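Local coordinates for endo-beta-1,4-glucanase (cellulase B) (Bacillus halodurans, PDB 4V2X), which probably hydrolyses beta-1,4-linked glucans as a three-module glycoside hydrolase family 5 enzyme, with Ig-like and carbohydrate-binding modules following its catalytic barrel, at residues A[129-137]-A[179-190]. Residues are numbered along the deposited sequence; the frame is centred on the assembly and turned at random.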
ATOM      1  N   LEU A 129     -23.393   2.091 -26.974  1.00 15.76           N
ATOM      2  CA  LEU A 129     -22.547   3.264 -26.769  1.00 16.58           C
ATOM      3  C   LEU A 129     -23.152   4.545 -27.355  1.00 16.12           C
ATOM      4  O   LEU A 129     -23.108   5.598 -26.723  1.00 14.88           O
ATOM      5  CB  LEU A 129     -21.137   3.025 -27.328  1.00 17.49           C
ATOM      6  CG  LEU A 129     -20.087   4.119 -27.092  1.00 18.28           C
ATOM      7  CD1 LEU A 129     -19.977   4.464 -25.614  1.00 17.90           C
ATOM      8  CD2 LEU A 129     -18.739   3.676 -27.641  1.00 20.21           C
ATOM      9  N   ASN A 130     -23.731   4.468 -28.551  1.00 16.36           N
ATOM     10  CA  ASN A 130     -24.364   5.654 -29.125  1.00 16.69           C
ATOM     11  C   ASN A 130     -25.562   6.151 -28.302  1.00 15.49           C
ATOM     12  O   ASN A 130     -25.793   7.354 -28.211  1.00 14.84           O
ATOM     13  CB  ASN A 130     -24.762   5.421 -30.586  1.00 17.57           C
ATOM     14  CG  ASN A 130     -23.588   5.582 -31.541  1.00 20.68           C
ATOM     15  OD1 ASN A 130     -22.682   6.376 -31.290  1.00 24.60           O
ATOM     16  ND2 ASN A 130     -23.603   4.839 -32.643  1.00 21.19           N
ATOM     17  N   ARG A 131     -26.310   5.238 -27.697  1.00 15.35           N
ATOM     18  CA  ARG A 131     -27.426   5.635 -26.839  1.00 16.08           C
ATOM     19  C   ARG A 131     -26.922   6.333 -25.572  1.00 15.95           C
ATOM     20  O   ARG A 131     -27.467   7.358 -25.172  1.00 15.84           O
ATOM     21  CB  ARG A 131     -28.298   4.431 -26.490  1.00 16.44           C
ATOM     22  CG  ARG A 131     -28.997   3.823 -27.695  1.00 16.74           C
ATOM     23  CD  ARG A 131     -30.316   3.180 -27.304  1.00 17.03           C
ATOM     24  NE  ARG A 131     -30.132   2.101 -26.333  1.00 17.04           N
ATOM     25  CZ  ARG A 131     -29.671   0.886 -26.627  1.00 17.28           C
ATOM     26  NH1 ARG A 131     -29.316   0.572 -27.866  1.00 17.16           N
ATOM     27  NH2 ARG A 131     -29.553  -0.022 -25.666  1.00 17.58           N
ATOM     28  N   VAL A 132     -25.869   5.785 -24.963  1.00 15.52           N
ATOM     29  CA  VAL A 132     -25.232   6.429 -23.810  1.00 15.78           C
ATOM     30  C   VAL A 132     -24.720   7.808 -24.227  1.00 15.80           C
ATOM     31  O   VAL A 132     -24.966   8.814 -23.563  1.00 15.71           O
ATOM     32  CB  VAL A 132     -24.064   5.580 -23.259  1.00 15.82           C
ATOM     33  CG1 VAL A 132     -23.301   6.348 -22.183  1.00 16.54           C
ATOM     34  CG2 VAL A 132     -24.582   4.253 -22.708  1.00 15.28           C
ATOM     35  N   ASP A 133     -24.022   7.836 -25.354  1.00 16.45           N
ATOM     36  CA  ASP A 133     -23.489   9.063 -25.920  1.00 18.21           C
ATOM     37  C   ASP A 133     -24.564  10.146 -26.112  1.00 18.07           C
ATOM     38  O   ASP A 133     -24.355  11.314 -25.780  1.00 17.63           O
ATOM     39  CB  ASP A 133     -22.846   8.726 -27.265  1.00 22.07           C
ATOM     40  CG  ASP A 133     -22.242   9.914 -27.928  1.00 26.01           C
ATOM     41  OD1 ASP A 133     -22.975  10.639 -28.627  1.00 33.71           O
ATOM     42  OD2 ASP A 133     -21.026  10.109 -27.769  1.00 32.47           O
ATOM     43  N   GLN A 134     -25.709   9.755 -26.662  1.00 17.37           N
ATOM     44  CA  GLN A 134     -26.795  10.701 -26.899  1.00 16.68           C
ATOM     45  C   GLN A 134     -27.226  11.371 -25.600  1.00 16.38           C
ATOM     46  O   GLN A 134     -27.459  12.579 -25.551  1.00 15.67           O
ATOM     47  CB  GLN A 134     -27.974   9.988 -27.552  1.00 17.58           C
ATOM     48  CG  GLN A 134     -29.197  10.858 -27.815  1.00 18.69           C
ATOM     49  CD  GLN A 134     -28.939  11.989 -28.791  1.00 21.37           C
ATOM     50  OE1 GLN A 134     -29.239  11.873 -29.983  1.00 23.47           O
ATOM     51  NE2 GLN A 134     -28.387  13.091 -28.297  1.00 20.63           N
ATOM     52  N   VAL A 135     -27.305  10.586 -24.536  1.00 16.02           N
ATOM     53  CA  VAL A 135     -27.710  11.131 -23.242  1.00 15.24           C
ATOM     54  C   VAL A 135     -26.625  12.050 -22.666  1.00 15.07           C
ATOM     55  O   VAL A 135     -26.928  13.115 -22.129  1.00 15.60           O
ATOM     56  CB  VAL A 135     -28.097  10.014 -22.263  1.00 14.93           C
ATOM     57  CG1 VAL A 135     -28.514  10.611 -20.934  1.00 14.88           C
ATOM     58  CG2 VAL A 135     -29.234   9.176 -22.845  1.00 14.99           C
ATOM     59  N   VAL A 136     -25.361  11.663 -22.810  1.00 14.15           N
ATOM     60  CA  VAL A 136     -24.250  12.526 -22.415  1.00 14.74           C
ATOM     61  C   VAL A 136     -24.351  13.875 -23.132  1.00 15.40           C
ATOM     62  O   VAL A 136     -24.244  14.924 -22.492  1.00 15.43           O
ATOM     63  CB  VAL A 136     -22.878  11.864 -22.687  1.00 14.32           C
ATOM     64  CG1 VAL A 136     -21.740  12.871 -22.527  1.00 14.58           C
ATOM     65  CG2 VAL A 136     -22.668  10.676 -21.755  1.00 14.80           C
ATOM     66  N   GLN A 137     -24.577  13.835 -24.444  1.00 16.58           N
ATOM     67  CA  GLN A 137     -24.700  15.061 -25.245  1.00 18.58           C
ATOM     68  C   GLN A 137     -25.864  15.935 -24.797  1.00 18.30           C
ATOM     69  O   GLN A 137     -25.719  17.150 -24.693  1.00 19.61           O
ATOM     70  CB  GLN A 137     -24.847  14.736 -26.735  1.00 20.93           C
ATOM     71  CG  GLN A 137     -23.590  14.161 -27.360  1.00 23.43           C
ATOM     72  CD  GLN A 137     -23.744  13.903 -28.847  1.00 27.18           C
ATOM     73  OE1 GLN A 137     -24.516  14.571 -29.528  1.00 31.71           O
ATOM     74  NE2 GLN A 137     -22.995  12.938 -29.359  1.00 30.70           N
ATOM     75  N   LEU A 179     -13.471   3.755 -24.078  1.00 18.92           N
ATOM     76  CA  LEU A 179     -14.234   4.912 -23.625  1.00 18.86           C
ATOM     77  C   LEU A 179     -13.413   6.187 -23.693  1.00 19.28           C
ATOM     78  O   LEU A 179     -13.913   7.218 -24.139  1.00 19.50           O
ATOM     79  CB  LEU A 179     -14.746   4.709 -22.199  1.00 18.19           C
ATOM     80  CG  LEU A 179     -15.790   3.607 -22.047  1.00 17.84           C
ATOM     81  CD1 LEU A 179     -16.065   3.351 -20.568  1.00 17.30           C
ATOM     82  CD2 LEU A 179     -17.064   3.962 -22.791  1.00 18.23           C
ATOM     83  N   SER A 180     -12.163   6.121 -23.234  1.00 19.95           N
ATOM     84  CA  SER A 180     -11.297   7.293 -23.246  1.00 21.37           C
ATOM     85  C   SER A 180     -11.101   7.778 -24.677  1.00 22.20           C
ATOM     86  O   SER A 180     -11.158   8.977 -24.929  1.00 21.28           O
ATOM     87  CB  SER A 180      -9.958   7.025 -22.540  1.00 21.92           C
ATOM     88  OG  SER A 180      -9.122   6.148 -23.270  1.00 26.56           O
ATOM     89  N   ASN A 181     -10.914   6.852 -25.615  1.00 22.69           N
ATOM     90  CA  ASN A 181     -10.776   7.225 -27.027  1.00 24.47           C
ATOM     91  C   ASN A 181     -12.060   7.821 -27.596  1.00 24.66           C
ATOM     92  O   ASN A 181     -12.024   8.882 -28.227  1.00 24.70           O
ATOM     93  CB  ASN A 181     -10.355   6.031 -27.874  1.00 26.51           C
ATOM     94  CG  ASN A 181     -10.193   6.396 -29.339  1.00 29.54           C
ATOM     95  OD1 ASN A 181     -11.005   6.014 -30.173  1.00 32.86           O
ATOM     96  ND2 ASN A 181      -9.163   7.167 -29.646  1.00 29.60           N
ATOM     97  N   HIS A 182     -13.186   7.149 -27.362  1.00 24.04           N
ATOM     98  CA  HIS A 182     -14.490   7.616 -27.845  1.00 24.10           C
ATOM     99  C   HIS A 182     -14.798   9.038 -27.382  1.00 22.75           C
ATOM    100  O   HIS A 182     -15.241   9.868 -28.173  1.00 22.86           O
ATOM    101  CB  HIS A 182     -15.615   6.674 -27.389  1.00 25.07           C
ATOM    102  CG  HIS A 182     -16.962   7.029 -27.941  1.00 26.31           C
ATOM    103  ND1 HIS A 182     -17.375   6.653 -29.201  1.00 28.70           N
ATOM    104  CD2 HIS A 182     -17.990   7.734 -27.406  1.00 27.65           C
ATOM    105  CE1 HIS A 182     -18.596   7.107 -29.418  1.00 29.28           C
ATOM    106  NE2 HIS A 182     -18.992   7.768 -28.345  1.00 29.29           N
ATOM    107  N   PHE A 183     -14.550   9.321 -26.105  1.00 21.00           N
ATOM    108  CA  PHE A 183     -14.940  10.601 -25.516  1.00 20.10           C
ATOM    109  C   PHE A 183     -13.818  11.643 -25.446  1.00 20.64           C
ATOM    110  O   PHE A 183     -14.013  12.714 -24.871  1.00 21.38           O
ATOM    111  CB  PHE A 183     -15.525  10.364 -24.112  1.00 19.26           C
ATOM    112  CG  PHE A 183     -16.884   9.724 -24.124  1.00 18.69           C
ATOM    113  CD1 PHE A 183     -17.980  10.415 -24.620  1.00 19.19           C
ATOM    114  CD2 PHE A 183     -17.073   8.433 -23.634  1.00 19.43           C
ATOM    115  CE1 PHE A 183     -19.241   9.840 -24.633  1.00 19.63           C
ATOM    116  CE2 PHE A 183     -18.333   7.855 -23.637  1.00 19.28           C
ATOM    117  CZ  PHE A 183     -19.418   8.556 -24.146  1.00 19.61           C
ATOM    118  N   LYS A 184     -12.660  11.363 -26.043  1.00 21.23           N
ATOM    119  CA  LYS A 184     -11.472  12.196 -25.819  1.00 22.10           C
ATOM    120  C   LYS A 184     -11.651  13.674 -26.158  1.00 21.97           C
ATOM    121  O   LYS A 184     -11.071  14.530 -25.486  1.00 21.80           O
ATOM    122  CB  LYS A 184     -10.247  11.637 -26.559  1.00 23.38           C
ATOM    123  CG  LYS A 184     -10.304  11.703 -28.078  1.00 25.41           C
ATOM    124  CD  LYS A 184      -9.128  10.949 -28.682  1.00 28.11           C
ATOM    125  CE  LYS A 184      -9.332  10.695 -30.167  1.00 31.06           C
ATOM    126  NZ  LYS A 184      -9.505  11.968 -30.914  1.00 32.33           N
ATOM    127  N   ASP A 185     -12.454  13.978 -27.177  1.00 22.00           N
ATOM    128  CA  ASP A 185     -12.645  15.369 -27.610  1.00 22.87           C
ATOM    129  C   ASP A 185     -13.871  16.052 -26.992  1.00 22.97           C
ATOM    130  O   ASP A 185     -14.169  17.199 -27.317  1.00 22.64           O
ATOM    131  CB  ASP A 185     -12.713  15.437 -29.140  1.00 23.83           C
ATOM    132  CG  ASP A 185     -11.399  15.062 -29.796  1.00 25.08           C
ATOM    133  OD1 ASP A 185     -10.340  15.525 -29.326  1.00 25.50           O
ATOM    134  OD2 ASP A 185     -11.423  14.299 -30.777  1.00 28.97           O
ATOM    135  N   TYR A 186     -14.563  15.361 -26.089  1.00 22.73           N
ATOM    136  CA  TYR A 186     -15.724  15.935 -25.398  1.00 21.93           C
ATOM    137  C   TYR A 186     -15.291  17.008 -24.405  1.00 20.76           C
ATOM    138  O   TYR A 186     -14.183  16.943 -23.881  1.00 21.44           O
ATOM    139  CB  TYR A 186     -16.518  14.849 -24.671  1.00 21.35           C
ATOM    140  CG  TYR A 186     -17.479  14.118 -25.569  1.00 21.74           C
ATOM    141  CD1 TYR A 186     -17.037  13.471 -26.721  1.00 22.78           C
ATOM    142  CD2 TYR A 186     -18.834  14.069 -25.269  1.00 22.21           C
ATOM    143  CE1 TYR A 186     -17.923  12.811 -27.554  1.00 23.97           C
ATOM    144  CE2 TYR A 186     -19.724  13.405 -26.089  1.00 22.60           C
ATOM    145  CZ  TYR A 186     -19.263  12.776 -27.226  1.00 24.04           C
ATOM    146  OH  TYR A 186     -20.152  12.131 -28.043  1.00 26.67           O
ATOM    147  N   PRO A 187     -16.166  17.994 -24.139  1.00 21.43           N
ATOM    148  CA  PRO A 187     -15.855  19.038 -23.157  1.00 22.12           C
ATOM    149  C   PRO A 187     -15.439  18.443 -21.817  1.00 21.59           C
ATOM    150  O   PRO A 187     -15.906  17.360 -21.459  1.00 19.67           O
ATOM    151  CB  PRO A 187     -17.177  19.788 -23.003  1.00 22.57           C
ATOM    152  CG  PRO A 187     -17.913  19.540 -24.275  1.00 22.97           C
ATOM    153  CD  PRO A 187     -17.506  18.172 -24.729  1.00 22.15           C
ATOM    154  N   THR A 188     -14.577  19.142 -21.084  1.00 21.68           N
ATOM    155  CA  THR A 188     -14.086  18.623 -19.800  1.00 22.20           C
ATOM    156  C   THR A 188     -15.151  18.616 -18.699  1.00 20.36           C
ATOM    157  O   THR A 188     -14.889  18.127 -17.601  1.00 20.01           O
ATOM    158  CB  THR A 188     -12.853  19.397 -19.303  1.00 24.14           C
ATOM    159  OG1 THR A 188     -13.149  20.796 -19.233  1.00 25.06           O
ATOM    160  CG2 THR A 188     -11.680  19.166 -20.250  1.00 25.34           C
ATOM    161  N   LYS A 189     -16.337  19.148 -18.992  1.00 20.00           N
ATOM    162  CA  LYS A 189     -17.495  18.997 -18.100  1.00 20.27           C
ATOM    163  C   LYS A 189     -17.965  17.538 -18.035  1.00 18.50           C
ATOM    164  O   LYS A 189     -18.720  17.169 -17.126  1.00 17.62           O
ATOM    165  CB  LYS A 189     -18.637  19.915 -18.532  1.00 21.82           C
ATOM    166  CG  LYS A 189     -18.285  21.385 -18.357  1.00 24.74           C
ATOM    167  CD  LYS A 189     -19.424  22.304 -18.744  1.00 28.23           C
ATOM    168  CE  LYS A 189     -20.512  22.317 -17.693  1.00 28.23           C
ATOM    169  NZ  LYS A 189     -21.500  23.392 -17.981  1.00 29.85           N
ATOM    170  N   LEU A 190     -17.538  16.728 -19.003  1.00 17.46           N
ATOM    171  CA  LEU A 190     -17.650  15.265 -18.909  1.00 16.70           C
ATOM    172  C   LEU A 190     -16.444  14.729 -18.134  1.00 16.39           C
ATOM    173  O   LEU A 190     -15.292  14.959 -18.527  1.00 16.89           O
ATOM    174  CB  LEU A 190     -17.699  14.619 -20.301  1.00 16.54           C
ATOM    175  CG  LEU A 190     -17.673  13.086 -20.362  1.00 15.82           C
ATOM    176  CD1 LEU A 190     -18.870  12.473 -19.639  1.00 15.69           C
ATOM    177  CD2 LEU A 190     -17.619  12.617 -21.809  1.00 16.65           C
TER
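L129 covers one face of the H182 imidazole with its CD2 methyl, a CH-pi contact in which CD2 lies 3.8 Å from the ring centroid, while the carboxylate of D133 comes to the ring's edge. From H182 the aromatic groups continue edge over face: CD2 of H182 stands 3.5 Å above the centre of the F183 ring, and CD1 of F183 lies likewise over the centre of the Y186 ring. At the imidazole edge, H182 NE2 donates to D133 OD2 at 3.2 Å, with the carboxylate turned nearly perpendicular to the ring (85°). OD2 is modelled too close to the Y186 hydroxyl, so this bond is less sure in detail. D133 reaches the histidine because its CG is anti to the backbone N (chi1 -179°). The setting illustrates how neighbouring outer helices of a (beta/alpha)8 barrel, the family 5 fold, are joined: helices 126-141 and 165-183 flank strand 145-149, and the axes of 129-137 and 179-183 come no nearer than 12.5 Å and are inclined at 51°, so the contact is made by side chains. With an alanine at H182, the L129 methyl would probably lose the ring face it rests on, and D133 this N-H donor. On the barrel side, V136 and F183 both touch I148. V136 CG1 also packs 4.1 Å from Y186 CE2, and the same methyl lies 4.1 Å from CD1 of L190, where the chain enters strand 190-193. Farther along the helix, Q137 stretches out beyond CG, and its NE2 donates to Y186 OH at 3.2 Å, though the hydroxyl's position is itself doubtful.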